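Local coordinates for protein orotidine-5-phosphate decarboxylase/orotate phosphoribosyltransferase, putative (Ompdcase-oprtase, putative) (Leishmania infantum, PDB 3QW3) that forms the decarboxylase domain of a bifunctional UMP synthase and probably converts orotidine 5'-phosphate to UMP and carbon dioxide in pyrimidine biosynthesis, at residues A11-D21 with G220-L231. Numbering follows the deposited sequence.
With SO4 (sulfate ion), chain E.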
loop_
_atom_site.group_PDB
_atom_site.type_symbol
_atom_site.label_atom_id
_atom_site.label_comp_id
_atom_site.label_asym_id
_atom_site.label_seq_id
_atom_site.Cartn_x
_atom_site.Cartn_y
_atom_site.Cartn_z
ATOM N N ALA A 11 -16.004 -6.737 -21.958
ATOM C CA ALA A 11 -15.438 -8.077 -22.194
ATOM C C ALA A 11 -16.045 -8.760 -23.412
ATOM O O ALA A 11 -15.461 -9.689 -23.962
ATOM C CB ALA A 11 -15.563 -8.962 -20.956
ATOM N N LYS A 12 -17.214 -8.281 -23.834
ATOM C CA LYS A 12 -17.820 -8.743 -25.079
ATOM C C LYS A 12 -16.916 -8.414 -26.267
ATOM O O LYS A 12 -16.969 -9.089 -27.297
ATOM C CB LYS A 12 -19.190 -8.098 -25.266
ATOM C CG LYS A 12 -20.205 -8.470 -24.195
ATOM C CD LYS A 12 -21.422 -7.564 -24.308
ATOM C CE LYS A 12 -22.582 -8.062 -23.470
ATOM N NZ LYS A 12 -23.710 -7.088 -23.551
ATOM N N ARG A 13 -16.079 -7.389 -26.107
ATOM C CA ARG A 13 -15.206 -6.910 -27.178
ATOM C C ARG A 13 -13.714 -7.104 -26.901
ATOM O O ARG A 13 -12.930 -7.278 -27.834
ATOM C CB ARG A 13 -15.480 -5.432 -27.454
ATOM C CG ARG A 13 -16.851 -5.165 -28.077
ATOM C CD ARG A 13 -17.175 -3.679 -28.067
ATOM N N SER A 14 -13.325 -7.059 -25.627
ATOM C CA SER A 14 -11.900 -6.984 -25.282
ATOM C C SER A 14 -11.607 -7.409 -23.852
ATOM O O SER A 14 -12.436 -7.213 -22.972
ATOM C CB SER A 14 -11.407 -5.545 -25.456
ATOM O OG SER A 14 -10.026 -5.447 -25.163
ATOM N N LEU A 15 -10.414 -7.962 -23.633
ATOM C CA LEU A 15 -9.897 -8.186 -22.273
ATOM C C LEU A 15 -8.639 -7.353 -22.003
ATOM O O LEU A 15 -7.913 -7.598 -21.026
ATOM C CB LEU A 15 -9.596 -9.665 -22.036
ATOM C CG LEU A 15 -10.765 -10.649 -22.135
ATOM C CD1 LEU A 15 -10.290 -12.063 -21.826
ATOM C CD2 LEU A 15 -11.917 -10.257 -21.206
ATOM N N LEU A 16 -8.381 -6.382 -22.871
ATOM C CA LEU A 16 -7.172 -5.564 -22.773
ATOM C C LEU A 16 -7.330 -4.415 -21.779
ATOM O O LEU A 16 -8.233 -3.596 -21.906
ATOM C CB LEU A 16 -6.782 -5.024 -24.153
ATOM C CG LEU A 16 -5.533 -4.147 -24.230
ATOM C CD1 LEU A 16 -4.289 -4.940 -23.850
ATOM C CD2 LEU A 16 -5.399 -3.559 -25.631
ATOM N N CYS A 17 -6.439 -4.372 -20.790
ATOM C CA CYS A 17 -6.362 -3.248 -19.857
ATOM C C CYS A 17 -5.175 -2.390 -20.250
ATOM O O CYS A 17 -4.061 -2.896 -20.380
ATOM C CB CYS A 17 -6.189 -3.755 -18.431
ATOM S SG CYS A 17 -6.079 -2.451 -17.186
ATOM N N VAL A 18 -5.416 -1.103 -20.467
ATOM C CA VAL A 18 -4.358 -0.197 -20.911
ATOM C C VAL A 18 -3.795 0.571 -19.715
ATOM O O VAL A 18 -4.498 1.354 -19.074
ATOM C CB VAL A 18 -4.853 0.785 -22.000
ATOM C CG1 VAL A 18 -3.721 1.694 -22.472
ATOM C CG2 VAL A 18 -5.472 0.026 -23.186
ATOM N N GLY A 19 -2.522 0.335 -19.416
ATOM C CA GLY A 19 -1.858 1.057 -18.332
ATOM C C GLY A 19 -1.658 2.519 -18.678
ATOM O O GLY A 19 -1.335 2.857 -19.822
ATOM N N LEU A 20 -1.871 3.396 -17.704
ATOM C CA LEU A 20 -1.576 4.805 -17.897
ATOM C C LEU A 20 -0.447 5.168 -16.948
ATOM O O LEU A 20 -0.671 5.453 -15.767
ATOM C CB LEU A 20 -2.817 5.677 -17.699
ATOM C CG LEU A 20 -3.952 5.376 -18.693
ATOM C CD1 LEU A 20 -5.203 6.152 -18.324
ATOM C CD2 LEU A 20 -3.528 5.661 -20.135
ATOM N N ASP A 21 0.765 5.104 -17.492
ATOM C CA ASP A 21 2.005 5.239 -16.738
ATOM C C ASP A 21 2.855 6.324 -17.406
ATOM O O ASP A 21 3.852 6.017 -18.063
ATOM C CB ASP A 21 2.754 3.900 -16.739
ATOM C CG ASP A 21 1.898 2.748 -16.247
ATOM O OD1 ASP A 21 1.789 2.569 -15.022
ATOM O OD2 ASP A 21 1.334 2.009 -17.088
ATOM N N GLY A 220 -14.821 -18.163 -20.941
ATOM C CA GLY A 220 -13.874 -17.495 -21.840
ATOM C C GLY A 220 -13.524 -16.086 -21.392
ATOM O O GLY A 220 -12.988 -15.294 -22.166
ATOM N N SER A 221 -13.809 -15.784 -20.127
ATOM C CA SER A 221 -13.575 -14.451 -19.567
ATOM C C SER A 221 -12.852 -14.554 -18.215
ATOM O O SER A 221 -12.330 -15.614 -17.872
ATOM C CB SER A 221 -14.905 -13.706 -19.429
ATOM O OG SER A 221 -14.714 -12.300 -19.399
ATOM N N GLY A 222 -12.804 -13.453 -17.465
ATOM C CA GLY A 222 -12.240 -13.486 -16.115
ATOM C C GLY A 222 -10.760 -13.159 -16.033
ATOM O O GLY A 222 -10.147 -13.319 -14.980
ATOM N N MET A 223 -10.182 -12.713 -17.142
ATOM C CA MET A 223 -8.812 -12.214 -17.128
ATOM C C MET A 223 -8.763 -10.845 -17.755
ATOM O O MET A 223 -9.318 -10.618 -18.832
ATOM C CB MET A 223 -7.864 -13.150 -17.876
ATOM C CG MET A 223 -7.364 -14.311 -17.055
ATOM S SD MET A 223 -6.277 -15.280 -18.101
ATOM C CE MET A 223 -4.712 -14.432 -17.934
ATOM N N LEU A 224 -8.106 -9.931 -17.051
ATOM C CA LEU A 224 -7.912 -8.578 -17.539
ATOM C C LEU A 224 -6.417 -8.422 -17.768
ATOM O O LEU A 224 -5.627 -8.367 -16.815
ATOM C CB LEU A 224 -8.419 -7.549 -16.517
ATOM C CG LEU A 224 -9.443 -6.478 -16.903
ATOM C CD1 LEU A 224 -9.477 -5.390 -15.825
ATOM C CD2 LEU A 224 -9.222 -5.865 -18.293
ATOM N N ILE A 225 -6.028 -8.385 -19.041
ATOM C CA ILE A 225 -4.615 -8.370 -19.436
ATOM C C ILE A 225 -4.069 -6.956 -19.545
ATOM O O ILE A 225 -4.389 -6.230 -20.487
ATOM C CB ILE A 225 -4.388 -9.099 -20.795
ATOM C CG1 ILE A 225 -5.029 -10.497 -20.799
ATOM C CG2 ILE A 225 -2.886 -9.134 -21.162
ATOM C CD1 ILE A 225 -4.507 -11.440 -19.754
ATOM N N ASN A 226 -3.227 -6.571 -18.592
ATOM C CA ASN A 226 -2.682 -5.227 -18.593
ATOM C C ASN A 226 -1.438 -5.129 -19.459
ATOM O O ASN A 226 -0.545 -5.970 -19.371
ATOM C CB ASN A 226 -2.356 -4.741 -17.178
ATOM C CG ASN A 226 -1.800 -3.333 -17.166
ATOM O OD1 ASN A 226 -0.580 -3.131 -17.042
ATOM N ND2 ASN A 226 -2.672 -2.348 -17.318
ATOM N N VAL A 227 -1.396 -4.097 -20.292
ATOM C CA VAL A 227 -0.200 -3.765 -21.052
ATOM C C VAL A 227 0.129 -2.294 -20.838
ATOM O O VAL A 227 -0.735 -1.422 -20.985
ATOM C CB VAL A 227 -0.360 -4.073 -22.563
ATOM C CG1 VAL A 227 0.926 -3.732 -23.314
ATOM C CG2 VAL A 227 -0.705 -5.543 -22.770
ATOM N N SER A 228 1.381 -2.026 -20.480
ATOM C CA SER A 228 1.835 -0.655 -20.310
ATOM C C SER A 228 2.822 -0.264 -21.411
ATOM O O SER A 228 2.427 0.340 -22.413
ATOM C CB SER A 228 2.447 -0.452 -18.924
ATOM O OG SER A 228 2.943 0.869 -18.792
ATOM N N ARG A 229 4.090 -0.632 -21.228
ATOM C CA ARG A 229 5.162 -0.258 -22.158
ATOM C C ARG A 229 4.935 -0.751 -23.584
ATOM O O ARG A 229 5.217 -0.031 -24.546
ATOM N N GLY A 230 4.419 -1.972 -23.711
ATOM C CA GLY A 230 4.112 -2.570 -25.015
ATOM C C GLY A 230 3.158 -1.757 -25.879
ATOM O O GLY A 230 3.131 -1.925 -27.104
ATOM N N LEU A 231 2.377 -0.883 -25.244
ATOM C CA LEU A 231 1.451 0.007 -25.949
ATOM C C LEU A 231 1.959 1.438 -26.013
ATOM O O LEU A 231 2.046 2.021 -27.094
ATOM C CB LEU A 231 0.066 0.003 -25.289
ATOM C CG LEU A 231 -0.866 -1.183 -25.504
ATOM C CD1 LEU A 231 -2.119 -1.019 -24.657
ATOM C CD2 LEU A 231 -1.228 -1.302 -26.969
HETATM S S SO4 E . 4.484 -3.918 -19.836
HETATM O O1 SO4 E . 5.339 -4.976 -19.304
HETATM O O2 SO4 E . 3.092 -4.215 -19.508
HETATM O O3 SO4 E . 4.868 -2.637 -19.245
HETATM O O4 SO4 E . 4.632 -3.851 -21.290
HETATM O O HOH W 1 -0.124 1.518 -21.805
#
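Leu15, Cys17 and Gly19 pair with Ile225 and Val227 through four backbone hydrogen bonds, a worked example of how the first and last strands of a barrel join. Strands 16-20 and 223-227 run parallel at 33°. Cys17 uses both its N and its O toward strand 223-227, so that it straddles Asn226, its N giving to Ile225 O (2.8 Å) and its O accepting from Val227 N; the flanking bonds are Ile225 N to Leu15 O and Gly19 N to Val227 O.

Two side-chain hydrogen bonds supplement the backbone pairing, one on the Cys17 and Asn226 face and one beyond the strand ends. With CG anti to the backbone N (chi1 -179°), Asn226 brings its amide across to Cys17, where ND2 donates to SG at 3.4 Å, the sulfur lying close to the amide plane. Beyond the strands, Ser228 OG gives a short 2.6 Å bond to Asp21 OD2, arriving 50° above the carboxylate plane. A water lies within bonding distance of Gly19 O and Ser228 O and probably links them.

Apolar contacts fill the opposite face. Leu16 CD1 lies against Val227 CG2 at 3.8 Å, while both methyls of Val18 meet Leu231 CD1, the two side chains crossing at roughly a right angle beneath helices 27-41 and 237-253. Separately, near the strand starts, Leu15 lies over Met223 O, a buried carbonyl with no polar partner.

A sulfate sits at the start of helix 229-232, gripped by three backbone N-H groups: Ser228 N to O2 (2.9 Å), Arg229 N to O3 and Gly230 N to O4. Such a cradle at the end of the eighth strand is consistent with the site that holds the substrate phosphate in OMP decarboxylases, and the pairing of strands one and eight is the closure of their TIM barrel.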